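Amine oxidase (Emericella nidulans, PDB 3PGB) probably oxidises primary amines, as other copper amine oxidases do, using a copper ion and a topaquinone cofactor formed from one of its own tyrosines. Local coordinates at residues L447-A452 and K469-T474; V347-F352 and F492-T497. One frame throughout, in Å; residues are numbered along the deposited sequence.

Interaction 1. Residues L447-A452 and K469-T474; sequences LFEFDA and KNVYFT
Lys469 NZ reaches the carboxylate of Asp451 in a salt bridge, meeting OD1 at 2.5 Å on its syn lone pair, with a weaker bond to OD2. The lysine bends at its last two torsions, so the two side chains cross at about a right angle and NZ meets the carboxylate. A water bonded to Asp451 OD2 takes the Asn470 N-H and reaches Ala452 O, bridging the two segments beside the salt bridge. Inward, the strands run as an antiparallel pair. Phe450 N binds Tyr472 O at 2.9 Å, and Thr474 N binds Phe448 O at 2.9 Å. On one face Tyr472 CG sits between its own N and carbonyl carbon (chi1 65°), which lays the ring beside Phe450, whose CB lies over it, 4.1 Å from the centroid. Thr474 CB lies likewise over the Phe448 ring, 3.9 Å from its centroid. On the other face Leu447 CD2 meets Phe473 CZ at 3.6 Å. Glu449, beside Val471, sends its carboxylate to Arg337, and Tyr419 of the second subunit forms a cation-pi contact with Lys469. The strand pair thus joins apolar packing to a charged end at the dimer interface, where the lysine would probably favour an ionised Asp451.

Interaction 2. Residues V347-F352 and F492-T497; sequences VTWMDF and FHMDGT
Trp349 and Phe352, the first and last residues of a type II' beta turn between two strands, pack against a second hairpin's loop, in which His493 to Gly496 form a type I turn. The indole carries its CG anti to the backbone N (chi1 171°), and its six-membered ring slides past Phe492 in the opposite direction: Trp349 CZ3 touches Phe492 CB at 3.7 Å, while CH2 lies 3.2 Å from Phe492 O. Met494, bent at both outer torsions, turns its sulfur back to this ring in an oblique Met-aromatic contact, SD 4.5 Å from the centroid. The same SD meets Met350 CG at 3.8 Å, the two methionine chains crossing at about a right angle, and Met350 CG itself sits over the indole. Phe492 CB lies over a face of the Phe352 ring, 14° off its normal, and the two phenyl rings are inclined at 58°. Within the loop Asp495 OD2 accepts the Thr497 N-H in an Asx turn, met from above the carboxylate plane. Thr497 O takes two donors, His493 N and ND1. Pro320 of the second subunit packs on Met494. At the rim of the Phe352 ring, carbonyl oxygens approach near its plane, with His493 O 3.3 Å from Phe352 CE2.

In the fold
Interactions 1 and 2 have centres 10 Å apart within the copper amine oxidase enzyme domain, and interaction 1 is nested in the loop that interaction 2 closes: 347-352 comes first, then 447-452, 469-474 and 492-497. Strand 464-479 pairs with both 437-451 and 486-492, and segment 492-497 starts at the end of the latter. Phe473 O probably accepts a hydrogen bond from Phe492 N at 2.7 Å, and Glu449 OE2 one from Trp349 NE1 at 2.8 Å. Ring stacks of Trp349 on Phe473 and His493 on Tyr472 add to the join. Both contacts touch the second subunit, placing this region of the beta-rich domain at the dimer interface.

Interaction 1. Residues L447-A452 and K469-T474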
ATOM      1  N   LEU A 447       1.106   8.499 -19.994  1.00 15.91           N
ATOM      2  CA  LEU A 447      -0.275   8.119 -19.770  1.00 15.36           C
ATOM      3  C   LEU A 447      -0.388   6.673 -20.197  1.00 14.83           C
ATOM      4  O   LEU A 447       0.098   6.314 -21.267  1.00 14.73           O
ATOM      5  CB  LEU A 447      -1.213   8.977 -20.625  1.00 15.44           C
ATOM      6  CG  LEU A 447      -1.325  10.471 -20.309  1.00 15.60           C
ATOM      7  CD1 LEU A 447      -2.134  11.183 -21.378  1.00 14.86           C
ATOM      8  CD2 LEU A 447      -1.951  10.679 -18.931  1.00 15.93           C
ATOM      9  N   PHE A 448      -1.023   5.839 -19.382  1.00 14.26           N
ATOM     10  CA  PHE A 448      -1.206   4.452 -19.764  1.00 14.11           C
ATOM     11  C   PHE A 448      -2.242   3.713 -18.941  1.00 13.99           C
ATOM     12  O   PHE A 448      -2.427   3.977 -17.751  1.00 13.78           O
ATOM     13  CB  PHE A 448       0.126   3.692 -19.683  1.00 14.22           C
ATOM     14  CG  PHE A 448       0.743   3.690 -18.315  1.00 14.34           C
ATOM     15  CD1 PHE A 448       1.542   4.743 -17.899  1.00 14.50           C
ATOM     16  CD2 PHE A 448       0.527   2.631 -17.442  1.00 14.35           C
ATOM     17  CE1 PHE A 448       2.117   4.743 -16.637  1.00 14.31           C
ATOM     18  CE2 PHE A 448       1.098   2.627 -16.180  1.00 14.49           C
ATOM     19  CZ  PHE A 448       1.894   3.684 -15.779  1.00 14.20           C
ATOM     20  N   GLU A 449      -2.905   2.769 -19.601  1.00 13.95           N
ATOM     21  CA  GLU A 449      -3.674   1.747 -18.911  1.00 14.00           C
ATOM     22  C   GLU A 449      -2.736   0.653 -18.397  1.00 14.04           C
ATOM     23  O   GLU A 449      -1.660   0.425 -18.953  1.00 13.97           O
ATOM     24  CB  GLU A 449      -4.713   1.130 -19.840  1.00 13.94           C
ATOM     25  CG  GLU A 449      -5.941   1.974 -20.049  1.00 13.93           C
ATOM     26  CD  GLU A 449      -7.081   1.152 -20.604  1.00 14.11           C
ATOM     27  OE1 GLU A 449      -6.836   0.395 -21.565  1.00 14.73           O
ATOM     28  OE2 GLU A 449      -8.210   1.240 -20.076  1.00 12.59           O
ATOM     29  N   PHE A 450      -3.153  -0.023 -17.337  1.00 14.20           N
ATOM     30  CA  PHE A 450      -2.363  -1.107 -16.774  1.00 14.58           C
ATOM     31  C   PHE A 450      -3.295  -2.131 -16.162  1.00 14.73           C
ATOM     32  O   PHE A 450      -4.142  -1.788 -15.344  1.00 14.95           O
ATOM     33  CB  PHE A 450      -1.386  -0.566 -15.723  1.00 14.56           C
ATOM     34  CG  PHE A 450      -0.310  -1.535 -15.338  1.00 14.20           C
ATOM     35  CD1 PHE A 450       0.906  -1.546 -16.010  1.00 13.74           C
ATOM     36  CD2 PHE A 450      -0.511  -2.440 -14.303  1.00 14.14           C
ATOM     37  CE1 PHE A 450       1.901  -2.445 -15.658  1.00 13.60           C
ATOM     38  CE2 PHE A 450       0.484  -3.345 -13.944  1.00 13.19           C
ATOM     39  CZ  PHE A 450       1.689  -3.345 -14.618  1.00 13.12           C
ATOM     40  N   ASP A 451      -3.157  -3.382 -16.589  1.00 15.18           N
ATOM     41  CA  ASP A 451      -3.939  -4.484 -16.036  1.00 15.39           C
ATOM     42  C   ASP A 451      -3.260  -4.950 -14.757  1.00 15.53           C
ATOM     43  O   ASP A 451      -2.215  -5.585 -14.809  1.00 15.28           O
ATOM     44  CB  ASP A 451      -4.031  -5.629 -17.042  1.00 15.49           C
ATOM     45  CG  ASP A 451      -4.913  -6.771 -16.562  1.00 15.69           C
ATOM     46  OD1 ASP A 451      -5.073  -7.748 -17.320  1.00 17.52           O
ATOM     47  OD2 ASP A 451      -5.450  -6.708 -15.443  1.00 15.35           O
ATOM     48  N   ALA A 452      -3.862  -4.620 -13.613  1.00 16.04           N
ATOM     49  CA  ALA A 452      -3.284  -4.933 -12.304  1.00 16.29           C
ATOM     50  C   ALA A 452      -3.057  -6.424 -12.156  1.00 16.59           C
ATOM     51  O   ALA A 452      -3.805  -7.229 -12.716  1.00 16.71           O
ATOM     52  CB  ALA A 452      -4.186  -4.432 -11.195  1.00 16.19           C
ATOM     53  N   LYS A 469     -11.780  -7.918 -14.136  1.00 17.06           N
ATOM     54  CA  LYS A 469     -10.396  -7.474 -14.220  1.00 17.11           C
ATOM     55  C   LYS A 469     -10.238  -6.099 -13.589  1.00 16.75           C
ATOM     56  O   LYS A 469     -11.190  -5.328 -13.533  1.00 17.00           O
ATOM     57  CB  LYS A 469      -9.919  -7.421 -15.675  1.00 17.48           C
ATOM     58  CG  LYS A 469      -9.900  -8.766 -16.394  1.00 17.91           C
ATOM     59  CD  LYS A 469      -9.002  -8.735 -17.641  1.00 18.93           C
ATOM     60  CE  LYS A 469      -7.695  -9.506 -17.449  1.00 19.74           C
ATOM     61  NZ  LYS A 469      -6.909  -9.087 -16.260  1.00 19.40           N
ATOM     62  N   ASN A 470      -9.034  -5.808 -13.110  1.00 16.39           N
ATOM     63  CA  ASN A 470      -8.700  -4.494 -12.565  1.00 16.26           C
ATOM     64  C   ASN A 470      -7.821  -3.738 -13.558  1.00 15.98           C
ATOM     65  O   ASN A 470      -6.584  -3.751 -13.466  1.00 16.10           O
ATOM     66  CB  ASN A 470      -7.994  -4.640 -11.210  1.00 16.26           C
ATOM     67  CG  ASN A 470      -7.699  -3.309 -10.545  1.00 16.46           C
ATOM     68  OD1 ASN A 470      -8.232  -2.273 -10.927  1.00 18.14           O
ATOM     69  ND2 ASN A 470      -6.842  -3.336  -9.540  1.00 17.45           N
ATOM     70  N   VAL A 471      -8.471  -3.090 -14.520  1.00 15.60           N
ATOM     71  CA  VAL A 471      -7.774  -2.257 -15.488  1.00 15.48           C
ATOM     72  C   VAL A 471      -7.903  -0.799 -15.059  1.00 15.32           C
ATOM     73  O   VAL A 471      -9.021  -0.296 -14.903  1.00 15.45           O
ATOM     74  CB  VAL A 471      -8.336  -2.446 -16.907  1.00 15.47           C
ATOM     75  CG1 VAL A 471      -7.537  -1.617 -17.903  1.00 15.58           C
ATOM     76  CG2 VAL A 471      -8.308  -3.917 -17.292  1.00 14.99           C
ATOM     77  N   TYR A 472      -6.765  -0.137 -14.855  1.00 14.86           N
ATOM     78  CA  TYR A 472      -6.745   1.236 -14.356  1.00 14.73           C
ATOM     79  C   TYR A 472      -5.854   2.159 -15.192  1.00 14.65           C
ATOM     80  O   TYR A 472      -4.969   1.692 -15.911  1.00 14.34           O
ATOM     81  CB  TYR A 472      -6.310   1.256 -12.885  1.00 14.68           C
ATOM     82  CG  TYR A 472      -4.893   0.793 -12.617  1.00 14.26           C
ATOM     83  CD1 TYR A 472      -3.847   1.702 -12.520  1.00 13.87           C
ATOM     84  CD2 TYR A 472      -4.606  -0.554 -12.430  1.00 14.15           C
ATOM     85  CE1 TYR A 472      -2.546   1.277 -12.272  1.00 13.06           C
ATOM     86  CE2 TYR A 472      -3.317  -0.983 -12.178  1.00 13.77           C
ATOM     87  CZ  TYR A 472      -2.292  -0.065 -12.102  1.00 13.11           C
ATOM     88  OH  TYR A 472      -1.016  -0.502 -11.847  1.00 13.53           O
ATOM     89  N   PHE A 473      -6.097   3.466 -15.073  1.00 14.40           N
ATOM     90  CA  PHE A 473      -5.374   4.493 -15.831  1.00 14.50           C
ATOM     91  C   PHE A 473      -4.414   5.281 -14.938  1.00 14.31           C
ATOM     92  O   PHE A 473      -4.757   5.619 -13.807  1.00 14.29           O
ATOM     93  CB  PHE A 473      -6.379   5.435 -16.484  1.00 14.50           C
ATOM     94  CG  PHE A 473      -5.769   6.438 -17.409  1.00 15.27           C
ATOM     95  CD1 PHE A 473      -5.471   6.097 -18.717  1.00 15.99           C
ATOM     96  CD2 PHE A 473      -5.518   7.734 -16.981  1.00 16.26           C
ATOM     97  CE1 PHE A 473      -4.912   7.027 -19.583  1.00 16.58           C
ATOM     98  CE2 PHE A 473      -4.960   8.669 -17.837  1.00 16.60           C
ATOM     99  CZ  PHE A 473      -4.656   8.316 -19.143  1.00 16.89           C
ATOM    100  N   THR A 474      -3.221   5.573 -15.458  1.00 14.26           N
ATOM    101  CA  THR A 474      -2.167   6.276 -14.709  1.00 14.27           C
ATOM    102  C   THR A 474      -1.622   7.472 -15.478  1.00 14.31           C
ATOM    103  O   THR A 474      -1.359   7.379 -16.674  1.00 14.32           O
ATOM    104  CB  THR A 474      -0.958   5.342 -14.397  1.00 14.39           C
ATOM    105  OG1 THR A 474      -1.358   4.289 -13.505  1.00 14.34           O
ATOM    106  CG2 THR A 474       0.191   6.127 -13.774  1.00 13.74           C
TER
HETATM  107  O   HOH W   1      -6.453  -7.372 -13.170  1.00  8.83           O

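Interaction 2. Residues V347-F352 and F492-T497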
ATOM      1  N   VAL A 347      -7.693  15.026 -21.002  1.00 13.84           N
ATOM      2  CA  VAL A 347      -7.716  13.572 -21.059  1.00 13.43           C
ATOM      3  C   VAL A 347      -9.081  13.058 -20.636  1.00 13.36           C
ATOM      4  O   VAL A 347      -9.663  13.570 -19.681  1.00 13.25           O
ATOM      5  CB  VAL A 347      -6.661  12.983 -20.102  1.00 13.41           C
ATOM      6  CG1 VAL A 347      -6.719  11.451 -20.086  1.00 13.27           C
ATOM      7  CG2 VAL A 347      -5.269  13.479 -20.480  1.00 13.39           C
ATOM      8  N   THR A 348      -9.592  12.050 -21.344  1.00 13.15           N
ATOM      9  CA  THR A 348     -10.736  11.280 -20.848  1.00 13.09           C
ATOM     10  C   THR A 348     -10.417   9.791 -20.883  1.00 13.07           C
ATOM     11  O   THR A 348      -9.841   9.294 -21.846  1.00 12.88           O
ATOM     12  CB  THR A 348     -12.062  11.556 -21.623  1.00 13.06           C
ATOM     13  OG1 THR A 348     -12.109  10.783 -22.829  1.00 13.03           O
ATOM     14  CG2 THR A 348     -12.219  13.041 -21.950  1.00 12.65           C
ATOM     15  N   TRP A 349     -10.786   9.094 -19.811  1.00 13.04           N
ATOM     16  CA  TRP A 349     -10.639   7.649 -19.716  1.00 12.87           C
ATOM     17  C   TRP A 349     -11.902   7.076 -19.076  1.00 12.84           C
ATOM     18  O   TRP A 349     -12.204   7.361 -17.920  1.00 12.26           O
ATOM     19  CB  TRP A 349      -9.390   7.280 -18.900  1.00 12.88           C
ATOM     20  CG  TRP A 349      -9.277   5.805 -18.562  1.00 12.60           C
ATOM     21  CD1 TRP A 349      -8.838   4.810 -19.378  1.00 12.66           C
ATOM     22  CD2 TRP A 349      -9.611   5.180 -17.315  1.00 12.45           C
ATOM     23  NE1 TRP A 349      -8.878   3.602 -18.721  1.00 12.76           N
ATOM     24  CE2 TRP A 349      -9.348   3.804 -17.452  1.00 12.24           C
ATOM     25  CE3 TRP A 349     -10.106   5.654 -16.094  1.00 12.52           C
ATOM     26  CZ2 TRP A 349      -9.566   2.895 -16.420  1.00 12.91           C
ATOM     27  CZ3 TRP A 349     -10.323   4.748 -15.068  1.00 12.77           C
ATOM     28  CH2 TRP A 349     -10.050   3.383 -15.236  1.00 12.79           C
ATOM     29  N   MET A 350     -12.646   6.286 -19.848  1.00 13.31           N
ATOM     30  CA  MET A 350     -13.858   5.636 -19.361  1.00 13.39           C
ATOM     31  C   MET A 350     -14.800   6.707 -18.789  1.00 13.17           C
ATOM     32  O   MET A 350     -15.223   7.601 -19.521  1.00 13.38           O
ATOM     33  CB  MET A 350     -13.486   4.555 -18.332  1.00 13.67           C
ATOM     34  CG  MET A 350     -12.468   3.547 -18.847  1.00 14.04           C
ATOM     35  SD  MET A 350     -13.188   2.430 -20.062  1.00 15.90           S
ATOM     36  CE  MET A 350     -11.727   1.955 -20.991  1.00 16.02           C
ATOM     37  N   ASP A 351     -15.096   6.643 -17.492  1.00 12.90           N
ATOM     38  CA  ASP A 351     -15.977   7.612 -16.839  1.00 12.69           C
ATOM     39  C   ASP A 351     -15.267   8.857 -16.300  1.00 12.27           C
ATOM     40  O   ASP A 351     -15.928   9.738 -15.753  1.00 12.20           O
ATOM     41  CB  ASP A 351     -16.710   6.937 -15.680  1.00 13.01           C
ATOM     42  CG  ASP A 351     -17.678   5.867 -16.139  1.00 13.21           C
ATOM     43  OD1 ASP A 351     -18.259   5.196 -15.273  1.00 14.25           O
ATOM     44  OD2 ASP A 351     -17.873   5.703 -17.355  1.00 14.79           O
ATOM     45  N   PHE A 352     -13.943   8.928 -16.453  1.00 11.80           N
ATOM     46  CA  PHE A 352     -13.137  10.017 -15.893  1.00 11.51           C
ATOM     47  C   PHE A 352     -12.704  11.016 -16.956  1.00 11.31           C
ATOM     48  O   PHE A 352     -12.517  10.664 -18.124  1.00 11.03           O
ATOM     49  CB  PHE A 352     -11.864   9.464 -15.243  1.00 11.72           C
ATOM     50  CG  PHE A 352     -12.080   8.828 -13.902  1.00 11.62           C
ATOM     51  CD1 PHE A 352     -12.101   9.601 -12.750  1.00 11.85           C
ATOM     52  CD2 PHE A 352     -12.237   7.460 -13.787  1.00 11.65           C
ATOM     53  CE1 PHE A 352     -12.290   9.021 -11.506  1.00 11.44           C
ATOM     54  CE2 PHE A 352     -12.425   6.877 -12.548  1.00 11.78           C
ATOM     55  CZ  PHE A 352     -12.450   7.662 -11.406  1.00 11.66           C
ATOM     56  N   PHE A 492      -6.445   6.113 -11.698  1.00 14.01           N
ATOM     57  CA  PHE A 492      -7.900   6.116 -11.788  1.00 13.62           C
ATOM     58  C   PHE A 492      -8.386   4.697 -12.032  1.00 13.62           C
ATOM     59  O   PHE A 492      -7.882   4.026 -12.921  1.00 13.53           O
ATOM     60  CB  PHE A 492      -8.355   7.029 -12.922  1.00 13.49           C
ATOM     61  CG  PHE A 492      -7.817   8.421 -12.820  1.00 12.29           C
ATOM     62  CD1 PHE A 492      -6.573   8.734 -13.335  1.00 11.61           C
ATOM     63  CD2 PHE A 492      -8.547   9.413 -12.193  1.00 12.04           C
ATOM     64  CE1 PHE A 492      -6.066  10.012 -13.230  1.00 11.61           C
ATOM     65  CE2 PHE A 492      -8.050  10.699 -12.090  1.00 11.95           C
ATOM     66  CZ  PHE A 492      -6.807  10.997 -12.610  1.00 11.91           C
ATOM     67  N   HIS A 493      -9.374   4.257 -11.258  1.00 13.77           N
ATOM     68  CA  HIS A 493      -9.848   2.877 -11.309  1.00 13.87           C
ATOM     69  C   HIS A 493     -11.323   2.761 -11.659  1.00 13.96           C
ATOM     70  O   HIS A 493     -12.084   3.721 -11.519  1.00 14.08           O
ATOM     71  CB  HIS A 493      -9.588   2.212  -9.973  1.00 14.00           C
ATOM     72  CG  HIS A 493      -8.139   2.153  -9.605  1.00 14.54           C
ATOM     73  ND1 HIS A 493      -7.466   3.226  -9.063  1.00 15.31           N
ATOM     74  CD2 HIS A 493      -7.234   1.151  -9.709  1.00 14.99           C
ATOM     75  CE1 HIS A 493      -6.208   2.885  -8.846  1.00 15.78           C
ATOM     76  NE2 HIS A 493      -6.041   1.633  -9.231  1.00 15.76           N
ATOM     77  N   MET A 494     -11.721   1.571 -12.102  1.00 13.92           N
ATOM     78  CA  MET A 494     -13.089   1.325 -12.560  1.00 14.02           C
ATOM     79  C   MET A 494     -14.127   1.290 -11.438  1.00 14.14           C
ATOM     80  O   MET A 494     -15.319   1.286 -11.717  1.00 14.18           O
ATOM     81  CB  MET A 494     -13.162   0.027 -13.368  1.00 14.24           C
ATOM     82  CG  MET A 494     -12.475   0.108 -14.726  1.00 14.69           C
ATOM     83  SD  MET A 494     -13.193   1.375 -15.787  1.00 15.04           S
ATOM     84  CE  MET A 494     -14.766   0.613 -16.203  1.00 14.22           C
ATOM     85  N   ASP A 495     -13.679   1.274 -10.182  1.00 14.32           N
ATOM     86  CA  ASP A 495     -14.579   1.437  -9.026  1.00 14.38           C
ATOM     87  C   ASP A 495     -14.754   2.910  -8.620  1.00 14.34           C
ATOM     88  O   ASP A 495     -15.461   3.215  -7.663  1.00 14.39           O
ATOM     89  CB  ASP A 495     -14.072   0.616  -7.828  1.00 14.46           C
ATOM     90  CG  ASP A 495     -12.707   1.086  -7.313  1.00 15.00           C
ATOM     91  OD1 ASP A 495     -12.325   0.675  -6.199  1.00 15.47           O
ATOM     92  OD2 ASP A 495     -12.018   1.863  -8.008  1.00 14.89           O
ATOM     93  N   GLY A 496     -14.113   3.819  -9.347  1.00 14.33           N
ATOM     94  CA  GLY A 496     -14.216   5.243  -9.069  1.00 14.37           C
ATOM     95  C   GLY A 496     -13.117   5.772  -8.172  1.00 14.51           C
ATOM     96  O   GLY A 496     -13.124   6.944  -7.813  1.00 14.84           O
ATOM     97  N   THR A 497     -12.159   4.921  -7.825  1.00 14.72           N
ATOM     98  CA  THR A 497     -11.107   5.295  -6.891  1.00 14.87           C
ATOM     99  C   THR A 497      -9.997   6.084  -7.591  1.00 14.99           C
ATOM    100  O   THR A 497      -9.457   5.651  -8.609  1.00 15.16           O
ATOM    101  CB  THR A 497     -10.518   4.050  -6.205  1.00 14.92           C
ATOM    102  OG1 THR A 497     -11.546   3.394  -5.438  1.00 15.30           O
ATOM    103  CG2 THR A 497      -9.366   4.429  -5.290  1.00 14.73           C
TER